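Local coordinates for paraflagellar rod component (Trypanosoma brucei, PDB 2Q0X), which is of unknown function but has the alpha/beta hydrolase fold, with the fold's characteristic mixed eight-stranded sheet between helices, and assembles as two subunits, at residues P29-N34 with F70-V75; D93-I98 with S129-S134; E162-L167 with L177-H182; P226-L231 with T261-N266. All coordinates share one frame; numbering follows the deposited sequence.

In the fold
Interactions 1 and 4 belong to the same mixed sheet, whose strand order 1-2-4-3-5-6-7-8 is that of an alpha/beta hydrolase, but lie toward its two ends, their centres about 23 Å apart. Interaction 1 is an antiparallel pairing near the subunit interface, interaction 4 the parallel pairing of the last two strands; both are buried and mostly apolar. Interaction 2, largely buried and polar, lies beside interaction 1: Leu97 of its helix packs on Val30 and Val73. Interaction 3 stands apart, about 30 Å from the others between centres and only partly buried. It belongs to the helical insertion after strand 135-143, the place of cap regions in this fold, and relies on histidines.

Interaction 1 (P29-N34 with F70-V75); sequences PVFMMN and FVQVEV
Phe31 with Gln72 and Met33 with Phe70 form antiparallel hydrogen-bonded pairs, in strands whose directions differ by 167° and whose axes approach to 4.8 Å. Each pair closes two backbone bonds, among them Phe31 N to Gln72 O at 2.9 Å and Met33 N to Phe70 O at 2.8 Å. On the face carrying Val30, Met32, Val71 and Val73, the branched valines suit the extended backbone and give compact apolar cover. Val30 CG1, anti to its own backbone nitrogen (chi1 -177°), meets Val71 CG1 diagonally at a tight 3.5 Å, while the other methyl, CG2, touches Val73 CG2. The face carrying Phe31, Met33, Phe70 and Gln72 is mixed. Gln72 runs alongside Phe31 in the same direction, its amide NE2 at the rim of the ring, near the ring plane, and the two planes are 76° apart. Met33 lays its sulfur at the edge of the Phe70 ring. Between the strands, on this face, a water donates to Phe31 O and to Phe70 O, each at 2.7 Å, and accepts from Gln72 NE2 at 3.0 Å; Gln72 OE1 takes the backbone N-H of Leu52. At the end of the pairing Glu74 OE1 accepts from Leu51 N, and its OE2 comes close to OE2 of Glu74 in the second subunit, so a proton may be shared between the two acids. The long amide thus supplies a donor to the water, and both its polar atoms, NE2 and OE1, have partners inside an otherwise apolar layer.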
# COMPACT_ATOMS: atom_id res chain seq x y z
N PRO A 29 -7.53 -1.80 -1.76
CA PRO A 29 -7.60 -1.56 -3.19
C PRO A 29 -7.39 -2.78 -4.06
O PRO A 29 -6.52 -3.63 -3.79
CB PRO A 29 -6.46 -0.57 -3.45
CG PRO A 29 -6.06 -0.08 -2.16
CD PRO A 29 -6.34 -1.18 -1.18
N VAL A 30 -8.18 -2.82 -5.11
CA VAL A 30 -8.17 -3.89 -6.08
C VAL A 30 -8.18 -3.23 -7.45
O VAL A 30 -9.03 -2.40 -7.75
CB VAL A 30 -9.44 -4.81 -5.95
CG1 VAL A 30 -9.35 -5.94 -6.94
CG2 VAL A 30 -9.63 -5.33 -4.50
N PHE A 31 -7.21 -3.60 -8.27
CA PHE A 31 -7.11 -3.10 -9.64
C PHE A 31 -7.39 -4.24 -10.62
O PHE A 31 -6.64 -5.21 -10.65
CB PHE A 31 -5.71 -2.53 -9.90
CG PHE A 31 -5.57 -1.87 -11.24
CD1 PHE A 31 -4.76 -2.42 -12.20
CD2 PHE A 31 -6.24 -0.68 -11.51
CE1 PHE A 31 -4.63 -1.79 -13.44
CE2 PHE A 31 -6.13 -0.07 -12.73
CZ PHE A 31 -5.31 -0.62 -13.69
N MET A 32 -8.46 -4.11 -11.41
CA MET A 32 -8.85 -5.11 -12.40
C MET A 32 -8.55 -4.64 -13.84
O MET A 32 -8.82 -3.49 -14.18
CB MET A 32 -10.34 -5.37 -12.30
CG MET A 32 -10.88 -5.47 -10.87
SD MET A 32 -12.63 -5.84 -10.83
CE MET A 32 -13.36 -4.37 -11.49
N MET A 33 -8.03 -5.54 -14.67
CA MET A 33 -7.78 -5.26 -16.08
C MET A 33 -8.47 -6.30 -16.94
O MET A 33 -8.43 -7.50 -16.62
CB MET A 33 -6.28 -5.29 -16.40
CG MET A 33 -5.50 -4.28 -15.63
SD MET A 33 -3.75 -4.56 -15.72
CE MET A 33 -3.45 -4.05 -17.38
N ASN A 34 -9.13 -5.85 -18.00
CA ASN A 34 -9.67 -6.73 -19.04
C ASN A 34 -10.73 -7.69 -18.52
O ASN A 34 -10.66 -8.89 -18.72
CB ASN A 34 -8.52 -7.50 -19.72
CG ASN A 34 -7.44 -6.55 -20.25
OD1 ASN A 34 -7.76 -5.56 -20.91
ND2 ASN A 34 -6.17 -6.83 -19.93
N PHE A 70 -6.99 -9.86 -15.46
CA PHE A 70 -5.85 -9.80 -14.56
C PHE A 70 -6.22 -8.86 -13.41
O PHE A 70 -6.53 -7.70 -13.64
CB PHE A 70 -4.57 -9.32 -15.29
CG PHE A 70 -3.30 -9.53 -14.48
CD1 PHE A 70 -2.59 -8.45 -13.96
CD2 PHE A 70 -2.84 -10.82 -14.22
CE1 PHE A 70 -1.44 -8.63 -13.22
CE2 PHE A 70 -1.70 -11.00 -13.46
CZ PHE A 70 -1.00 -9.89 -12.94
N VAL A 71 -6.25 -9.41 -12.19
CA VAL A 71 -6.65 -8.66 -11.01
C VAL A 71 -5.51 -8.69 -10.00
O VAL A 71 -4.89 -9.73 -9.81
CB VAL A 71 -7.90 -9.26 -10.35
CG1 VAL A 71 -8.28 -8.46 -9.09
CG2 VAL A 71 -9.09 -9.31 -11.34
N GLN A 72 -5.29 -7.53 -9.36
CA GLN A 72 -4.23 -7.32 -8.38
C GLN A 72 -4.79 -6.71 -7.12
O GLN A 72 -5.59 -5.78 -7.18
CB GLN A 72 -3.20 -6.35 -8.94
CG GLN A 72 -2.46 -6.89 -10.12
CD GLN A 72 -1.56 -5.85 -10.75
OE1 GLN A 72 -0.46 -5.57 -10.25
NE2 GLN A 72 -2.03 -5.24 -11.83
N VAL A 73 -4.37 -7.23 -5.98
CA VAL A 73 -4.79 -6.72 -4.67
C VAL A 73 -3.51 -6.52 -3.89
O VAL A 73 -2.57 -7.30 -4.00
CB VAL A 73 -5.77 -7.70 -3.92
CG1 VAL A 73 -5.12 -9.04 -3.60
CG2 VAL A 73 -6.35 -7.07 -2.63
N GLU A 74 -3.48 -5.46 -3.08
CA GLU A 74 -2.38 -5.31 -2.12
C GLU A 74 -2.74 -5.98 -0.81
O GLU A 74 -3.76 -5.66 -0.21
CB GLU A 74 -2.01 -3.84 -1.94
CG GLU A 74 -1.19 -3.33 -3.12
CD GLU A 74 -0.97 -1.81 -3.09
OE1 GLU A 74 -0.06 -1.35 -3.85
OE2 GLU A 74 -1.70 -1.11 -2.31
N VAL A 75 -1.89 -6.91 -0.39
CA VAL A 75 -2.00 -7.57 0.92
C VAL A 75 -2.15 -6.52 2.03
O VAL A 75 -1.29 -5.67 2.16
CB VAL A 75 -0.73 -8.41 1.25
CG1 VAL A 75 -0.92 -9.20 2.53
CG2 VAL A 75 -0.45 -9.36 0.18
O HOH W 1 -4.87 -5.88 -12.55

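Interaction 2 (D93-I98 with S129-S134); sequences DVDDLI and SAHKSS
The carboxylate of Asp95 points from helix 87-104 into the turn 129-131, where Ser129, Ala130 and His131 all give it a hydrogen bond. Swinging CG away from the backbone nitrogen (chi1 -152°) brings the acid to the turn. OD2 uses its syn lone pair for the backbone N-H of Ala130, 2.9 Å away and nearly straight. OD1 has two partners. The hydroxyl OG of Ser129 approaches it on the syn side, 24° out of the carboxylate plane, in a bond that is very short as modelled. The imidazole of His131 crosses the carboxylate obliquely, the planes 54° apart, and presents its edge, so that ND1 reaches OD1 within the ring plane in a weak bond of 3.2 Å. One face of that ring is covered over its centre by Ala130 CB, a methyl small enough for so close a neighbour. Ile98, one turn further along the helix, slides past the histidine in the opposite direction, its CG2 branch touching His131 CB at 3.8 Å. Leu125 of helix 119-128 touches both Asp95 and Ile98. Ser129 is the first residue to leave that helix's conformation, and its OG also accepts from His131 N at 2.8 Å, forming an ST turn. Serine suits the place because one hydroxyl can accept from the turn and donate to the acid at once. Three donors converging on a largely buried carboxylate would probably keep it ionised; if protonated, His131 would probably add to this. The three bonds, the histidine's a weak one, tie the exit of helix 119-128 to helix 87-104.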
# COMPACT_ATOMS: atom_id res chain seq x y z
N ASP A 93 -9.22 -12.10 4.12
CA ASP A 93 -9.47 -10.91 3.31
C ASP A 93 -9.40 -11.20 1.81
O ASP A 93 -10.24 -10.74 1.05
CB ASP A 93 -8.46 -9.80 3.64
CG ASP A 93 -8.57 -9.31 5.05
OD1 ASP A 93 -9.64 -9.47 5.65
OD2 ASP A 93 -7.59 -8.77 5.56
N VAL A 94 -8.40 -11.96 1.39
CA VAL A 94 -8.31 -12.41 -0.01
C VAL A 94 -9.51 -13.28 -0.44
O VAL A 94 -10.02 -13.13 -1.56
CB VAL A 94 -6.96 -13.09 -0.31
CG1 VAL A 94 -6.91 -13.56 -1.78
CG2 VAL A 94 -5.78 -12.07 -0.04
N ASP A 95 -9.97 -14.16 0.47
CA ASP A 95 -11.13 -15.01 0.18
C ASP A 95 -12.42 -14.21 -0.01
O ASP A 95 -13.24 -14.53 -0.87
CB ASP A 95 -11.33 -16.05 1.27
CG ASP A 95 -12.01 -17.31 0.75
OD1 ASP A 95 -11.70 -17.73 -0.39
OD2 ASP A 95 -12.88 -17.84 1.48
N ASP A 96 -12.58 -13.17 0.80
CA ASP A 96 -13.65 -12.19 0.64
C ASP A 96 -13.60 -11.51 -0.74
O ASP A 96 -14.63 -11.25 -1.36
CB ASP A 96 -13.59 -11.11 1.75
CG ASP A 96 -13.77 -11.70 3.17
OD1 ASP A 96 -14.31 -12.83 3.29
OD2 ASP A 96 -13.38 -11.02 4.16
N LEU A 97 -12.41 -11.20 -1.23
CA LEU A 97 -12.28 -10.62 -2.58
C LEU A 97 -12.68 -11.65 -3.64
O LEU A 97 -13.42 -11.33 -4.58
CB LEU A 97 -10.86 -10.10 -2.83
CG LEU A 97 -10.58 -9.59 -4.24
CD1 LEU A 97 -11.66 -8.55 -4.66
CD2 LEU A 97 -9.12 -9.09 -4.42
N ILE A 98 -12.21 -12.89 -3.49
CA ILE A 98 -12.62 -13.96 -4.40
C ILE A 98 -14.15 -14.06 -4.49
O ILE A 98 -14.70 -14.10 -5.59
CB ILE A 98 -11.99 -15.31 -4.02
CG1 ILE A 98 -10.47 -15.26 -4.19
CG2 ILE A 98 -12.58 -16.46 -4.88
CD1 ILE A 98 -9.72 -16.51 -3.64
N SER A 129 -10.74 -21.98 2.03
CA SER A 129 -11.60 -21.10 1.23
C SER A 129 -13.09 -21.52 1.25
O SER A 129 -13.41 -22.71 1.23
CB SER A 129 -11.14 -21.05 -0.22
OG SER A 129 -11.94 -20.16 -0.98
N ALA A 130 -13.98 -20.54 1.27
CA ALA A 130 -15.40 -20.78 1.03
C ALA A 130 -15.69 -20.94 -0.46
O ALA A 130 -16.84 -21.12 -0.83
CB ALA A 130 -16.25 -19.63 1.59
N HIS A 131 -14.64 -20.87 -1.30
CA HIS A 131 -14.77 -20.77 -2.75
C HIS A 131 -13.86 -21.72 -3.50
O HIS A 131 -13.55 -21.49 -4.67
CB HIS A 131 -14.48 -19.32 -3.19
CG HIS A 131 -15.28 -18.29 -2.44
ND1 HIS A 131 -14.71 -17.42 -1.54
CD2 HIS A 131 -16.60 -18.02 -2.44
CE1 HIS A 131 -15.65 -16.64 -1.04
NE2 HIS A 131 -16.81 -16.99 -1.56
N LYS A 132 -13.43 -22.79 -2.84
CA LYS A 132 -12.47 -23.75 -3.40
C LYS A 132 -12.85 -24.31 -4.78
O LYS A 132 -11.95 -24.65 -5.55
CB LYS A 132 -12.30 -24.95 -2.45
CG LYS A 132 -11.62 -24.66 -1.12
CD LYS A 132 -11.36 -25.96 -0.38
CE LYS A 132 -11.34 -25.76 1.15
NZ LYS A 132 -11.02 -27.04 1.85
N SER A 133 -14.15 -24.47 -5.05
CA SER A 133 -14.61 -25.01 -6.35
C SER A 133 -14.35 -24.07 -7.52
O SER A 133 -14.26 -24.50 -8.66
CB SER A 133 -16.11 -25.34 -6.31
OG SER A 133 -16.39 -26.37 -5.36
N SER A 134 -14.24 -22.78 -7.22
CA SER A 134 -13.98 -21.78 -8.25
C SER A 134 -12.48 -21.45 -8.43
O SER A 134 -12.10 -20.75 -9.37
CB SER A 134 -14.83 -20.54 -7.94
OG SER A 134 -16.22 -20.89 -7.98

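Interaction 3 (E162-L167 with L177-H182); sequences EHVEKL and LAMLKH
His163, on helix 154-170, meets the following loop with both its edge and one face. At the edge, NE2 donates its N-H to Ala178 O, 2.8 Å away, though the oxygen lies 19° out of the ring plane and the bond is bent. Over the face, His182 ND1 sits above the ring centre, 3.2 Å from His163 CG; the two rings are tilted at 36°, an oblique pairing. In return His163 CB lies over one face of the His182 ring, while Lys181 CG covers the opposite face near its rim. The rest of the first shell is apolar. Met179, its chain folded at chi2 and chi3, puts SD at the edge of the His163 ring and 3.9 Å from Val164 CG2. Leu167 spreads both methyls against Ala178 CB, whose small size permits the close approach of helix and loop; CD1 is 3.6 Å away. In the outer shell, helix 189-193 backs this layer, with Leu192 touching Val164 and Met179, and Pro189 touching Leu167. Histidine suits the junction because one flat group can both donate and pack. With NE2 protonated, it satisfies the Ala178 carbonyl while pinning the chain's return against the helix.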
# COMPACT_ATOMS: atom_id res chain seq x y z
N GLU A 162 11.69 -18.65 17.89
CA GLU A 162 11.81 -18.09 19.24
C GLU A 162 11.80 -16.57 19.19
O GLU A 162 11.07 -15.93 19.94
CB GLU A 162 13.10 -18.59 19.89
CG GLU A 162 13.30 -18.19 21.34
CD GLU A 162 14.58 -18.75 21.92
OE1 GLU A 162 15.24 -19.56 21.21
OE2 GLU A 162 14.93 -18.41 23.07
N HIS A 163 12.60 -16.01 18.29
CA HIS A 163 12.72 -14.56 18.12
C HIS A 163 11.37 -13.90 17.85
O HIS A 163 11.10 -12.81 18.35
CB HIS A 163 13.71 -14.23 16.98
CG HIS A 163 14.01 -12.77 16.83
ND1 HIS A 163 14.91 -12.11 17.63
CD2 HIS A 163 13.54 -11.85 15.95
CE1 HIS A 163 14.98 -10.84 17.27
NE2 HIS A 163 14.15 -10.66 16.25
N VAL A 164 10.53 -14.58 17.06
CA VAL A 164 9.19 -14.10 16.73
C VAL A 164 8.26 -14.14 17.95
O VAL A 164 7.48 -13.21 18.17
CB VAL A 164 8.56 -14.93 15.57
CG1 VAL A 164 7.08 -14.64 15.41
CG2 VAL A 164 9.30 -14.65 14.27
N GLU A 165 8.33 -15.22 18.73
CA GLU A 165 7.58 -15.35 20.00
C GLU A 165 7.87 -14.20 20.96
O GLU A 165 6.96 -13.69 21.62
CB GLU A 165 7.93 -16.67 20.69
CG GLU A 165 7.35 -17.89 20.03
CD GLU A 165 7.90 -19.19 20.60
OE1 GLU A 165 8.41 -19.20 21.75
OE2 GLU A 165 7.80 -20.21 19.89
N LYS A 166 9.15 -13.82 21.04
CA LYS A 166 9.61 -12.75 21.92
C LYS A 166 9.06 -11.40 21.48
O LYS A 166 8.59 -10.63 22.32
CB LYS A 166 11.14 -12.70 21.94
N LEU A 167 9.10 -11.12 20.18
CA LEU A 167 8.59 -9.86 19.63
C LEU A 167 7.07 -9.75 19.79
O LEU A 167 6.56 -8.68 20.11
CB LEU A 167 8.96 -9.69 18.15
CG LEU A 167 10.44 -9.51 17.78
CD1 LEU A 167 10.61 -9.56 16.26
CD2 LEU A 167 11.02 -8.22 18.32
N LEU A 177 11.59 -4.59 10.71
CA LEU A 177 13.03 -4.32 10.89
C LEU A 177 13.65 -5.17 12.00
O LEU A 177 14.86 -5.44 11.97
CB LEU A 177 13.30 -2.82 11.14
CG LEU A 177 13.72 -2.01 9.90
CD1 LEU A 177 12.60 -1.86 8.90
CD2 LEU A 177 14.25 -0.65 10.29
N ALA A 178 12.83 -5.59 12.96
CA ALA A 178 13.27 -6.52 14.01
C ALA A 178 13.56 -7.94 13.47
O ALA A 178 14.18 -8.74 14.16
CB ALA A 178 12.22 -6.59 15.14
N MET A 179 13.12 -8.23 12.25
CA MET A 179 13.31 -9.55 11.62
C MET A 179 14.52 -9.65 10.69
O MET A 179 14.69 -10.68 10.01
CB MET A 179 12.06 -9.92 10.79
CG MET A 179 10.85 -10.27 11.59
SD MET A 179 11.17 -11.60 12.73
CE MET A 179 12.14 -12.77 11.76
N LEU A 180 15.38 -8.64 10.66
CA LEU A 180 16.38 -8.57 9.59
C LEU A 180 17.52 -9.60 9.69
O LEU A 180 18.06 -10.01 8.67
CB LEU A 180 16.95 -7.14 9.43
CG LEU A 180 16.31 -6.28 8.32
CD1 LEU A 180 15.20 -5.43 8.87
CD2 LEU A 180 17.35 -5.37 7.65
N LYS A 181 17.87 -10.03 10.90
CA LYS A 181 18.96 -10.99 11.05
C LYS A 181 18.43 -12.43 11.05
O LYS A 181 19.17 -13.36 10.75
CB LYS A 181 19.83 -10.66 12.29
CG LYS A 181 19.60 -11.52 13.53
CD LYS A 181 20.48 -11.09 14.70
CE LYS A 181 19.96 -9.82 15.40
NZ LYS A 181 20.74 -8.58 15.05
N HIS A 182 17.15 -12.59 11.33
CA HIS A 182 16.52 -13.90 11.40
C HIS A 182 15.73 -14.32 10.16
O HIS A 182 15.36 -15.48 10.03
CB HIS A 182 15.64 -13.97 12.66
CG HIS A 182 16.43 -14.08 13.92
ND1 HIS A 182 16.51 -13.06 14.84
CD2 HIS A 182 17.21 -15.08 14.40
CE1 HIS A 182 17.29 -13.44 15.85
NE2 HIS A 182 17.72 -14.66 15.60

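Interaction 4 (P226-L231 with T261-N266); sequences PLLLML and TVSYFN
Met230 lays its terminal methyl over one face of the Phe265 ring, CE standing 3.9 Å from the centroid and displaced toward the CZ rim, with SD near enough for a Met-aromatic contact. The bend at chi3 (74°) turns the methyl over the ring, while Met230 CB presses on Phe265 CE1 at 3.4 Å. Leu231 O lies in the plane of that ring, at its edge, and accepts the backbone N-H of Phe265 at 2.8 Å. On the sheet face that carries Leu228, Met230, Thr261 and Ser263, Leu228 CD1 meets Thr261 CG2 at 3.6 Å, so threonine offers its methyl to the leucine. The other face belongs to Leu229, Leu231, Val262 and Tyr264. There Leu231 CD1 touches Val262 CG1, 3.6 Å away, and also the hydroxyl end of Tyr264, whose ring runs alongside the leucine; Trp205 of helix 200-209 touches both Leu231 and Tyr264. The strands run parallel, 19° apart; Leu229 N donates to Thr261 O, and Leu229 O accepts from Ser263 N at 2.9 Å. Helix 241-254 links them in a beta-alpha-beta unit and covers Val262. In alpha/beta hydrolases the loops beyond these two strands commonly carry the catalytic acid and histidine; whether they do so here is not established. Regular backbone bonds fix the register, and branched leucines, with the polarisable methionine bent over the phenylalanine, make most side-chain contacts, so dispersion dominates there.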
# COMPACT_ATOMS: atom_id res chain seq x y z
N PRO A 226 -4.61 -27.97 -10.78
CA PRO A 226 -3.30 -27.85 -11.40
C PRO A 226 -2.43 -26.70 -10.86
O PRO A 226 -2.92 -25.60 -10.55
CB PRO A 226 -3.64 -27.68 -12.89
CG PRO A 226 -4.98 -28.32 -13.05
CD PRO A 226 -5.69 -27.95 -11.79
N LEU A 227 -1.15 -26.99 -10.72
CA LEU A 227 -0.20 -26.14 -10.04
C LEU A 227 1.00 -25.88 -10.96
O LEU A 227 1.52 -26.81 -11.57
CB LEU A 227 0.24 -26.84 -8.76
CG LEU A 227 1.39 -26.20 -7.98
CD1 LEU A 227 0.96 -24.85 -7.52
CD2 LEU A 227 1.76 -27.13 -6.81
N LEU A 228 1.36 -24.60 -11.13
CA LEU A 228 2.63 -24.22 -11.72
C LEU A 228 3.48 -23.65 -10.60
O LEU A 228 3.09 -22.70 -9.95
CB LEU A 228 2.44 -23.18 -12.84
CG LEU A 228 3.68 -22.54 -13.49
CD1 LEU A 228 4.55 -23.59 -14.20
CD2 LEU A 228 3.29 -21.39 -14.48
N LEU A 229 4.61 -24.29 -10.34
CA LEU A 229 5.65 -23.76 -9.47
C LEU A 229 6.72 -23.10 -10.32
O LEU A 229 7.29 -23.72 -11.23
CB LEU A 229 6.28 -24.89 -8.63
CG LEU A 229 5.40 -25.48 -7.52
CD1 LEU A 229 6.24 -26.45 -6.73
CD2 LEU A 229 4.83 -24.38 -6.61
N MET A 230 6.99 -21.83 -10.02
CA MET A 230 7.98 -21.04 -10.73
C MET A 230 9.12 -20.76 -9.78
O MET A 230 8.98 -20.01 -8.84
CB MET A 230 7.38 -19.74 -11.23
CG MET A 230 6.16 -19.93 -12.12
SD MET A 230 5.39 -18.36 -12.54
CE MET A 230 6.57 -17.73 -13.74
N LEU A 231 10.25 -21.41 -10.03
CA LEU A 231 11.40 -21.35 -9.14
C LEU A 231 12.55 -20.54 -9.77
O LEU A 231 12.85 -20.68 -10.96
CB LEU A 231 11.85 -22.77 -8.80
CG LEU A 231 10.78 -23.63 -8.14
CD1 LEU A 231 11.21 -25.07 -7.98
CD2 LEU A 231 10.40 -23.00 -6.78
N THR A 261 3.37 -28.63 -12.62
CA THR A 261 4.50 -28.27 -13.48
C THR A 261 5.49 -27.53 -12.61
O THR A 261 5.10 -26.64 -11.85
CB THR A 261 4.05 -27.37 -14.63
OG1 THR A 261 3.10 -28.06 -15.44
CG2 THR A 261 5.25 -26.92 -15.49
N VAL A 262 6.76 -27.91 -12.69
CA VAL A 262 7.82 -27.25 -11.94
C VAL A 262 8.81 -26.68 -12.94
O VAL A 262 9.46 -27.43 -13.66
CB VAL A 262 8.53 -28.19 -10.95
CG1 VAL A 262 9.61 -27.44 -10.18
CG2 VAL A 262 7.51 -28.84 -9.98
N SER A 263 8.88 -25.35 -13.01
CA SER A 263 9.76 -24.67 -13.98
C SER A 263 10.74 -23.75 -13.27
O SER A 263 10.41 -23.14 -12.22
CB SER A 263 8.95 -23.85 -14.99
OG SER A 263 8.15 -24.67 -15.82
N TYR A 264 11.93 -23.67 -13.85
CA TYR A 264 13.00 -22.82 -13.37
C TYR A 264 13.16 -21.59 -14.29
O TYR A 264 13.03 -21.69 -15.51
CB TYR A 264 14.29 -23.65 -13.29
CG TYR A 264 14.23 -24.65 -12.16
CD1 TYR A 264 13.69 -25.93 -12.35
CD2 TYR A 264 14.65 -24.31 -10.88
CE1 TYR A 264 13.61 -26.85 -11.29
CE2 TYR A 264 14.58 -25.21 -9.82
CZ TYR A 264 14.07 -26.48 -10.03
OH TYR A 264 14.00 -27.34 -8.97
N PHE A 265 13.41 -20.44 -13.67
CA PHE A 265 13.48 -19.16 -14.38
C PHE A 265 14.81 -18.46 -14.13
O PHE A 265 15.34 -18.51 -13.01
CB PHE A 265 12.28 -18.28 -14.00
CG PHE A 265 10.98 -18.92 -14.38
CD1 PHE A 265 10.43 -19.93 -13.59
CD2 PHE A 265 10.35 -18.59 -15.57
CE1 PHE A 265 9.27 -20.56 -13.96
CE2 PHE A 265 9.18 -19.22 -15.94
CZ PHE A 265 8.64 -20.21 -15.13
N ASN A 266 15.33 -17.81 -15.17
CA ASN A 266 16.61 -17.13 -15.09
C ASN A 266 16.45 -15.70 -14.55
O ASN A 266 17.05 -14.77 -15.05
CB ASN A 266 17.29 -17.12 -16.48
CG ASN A 266 17.51 -18.52 -17.03
OD1 ASN A 266 18.21 -19.33 -16.43
ND2 ASN A 266 16.88 -18.83 -18.16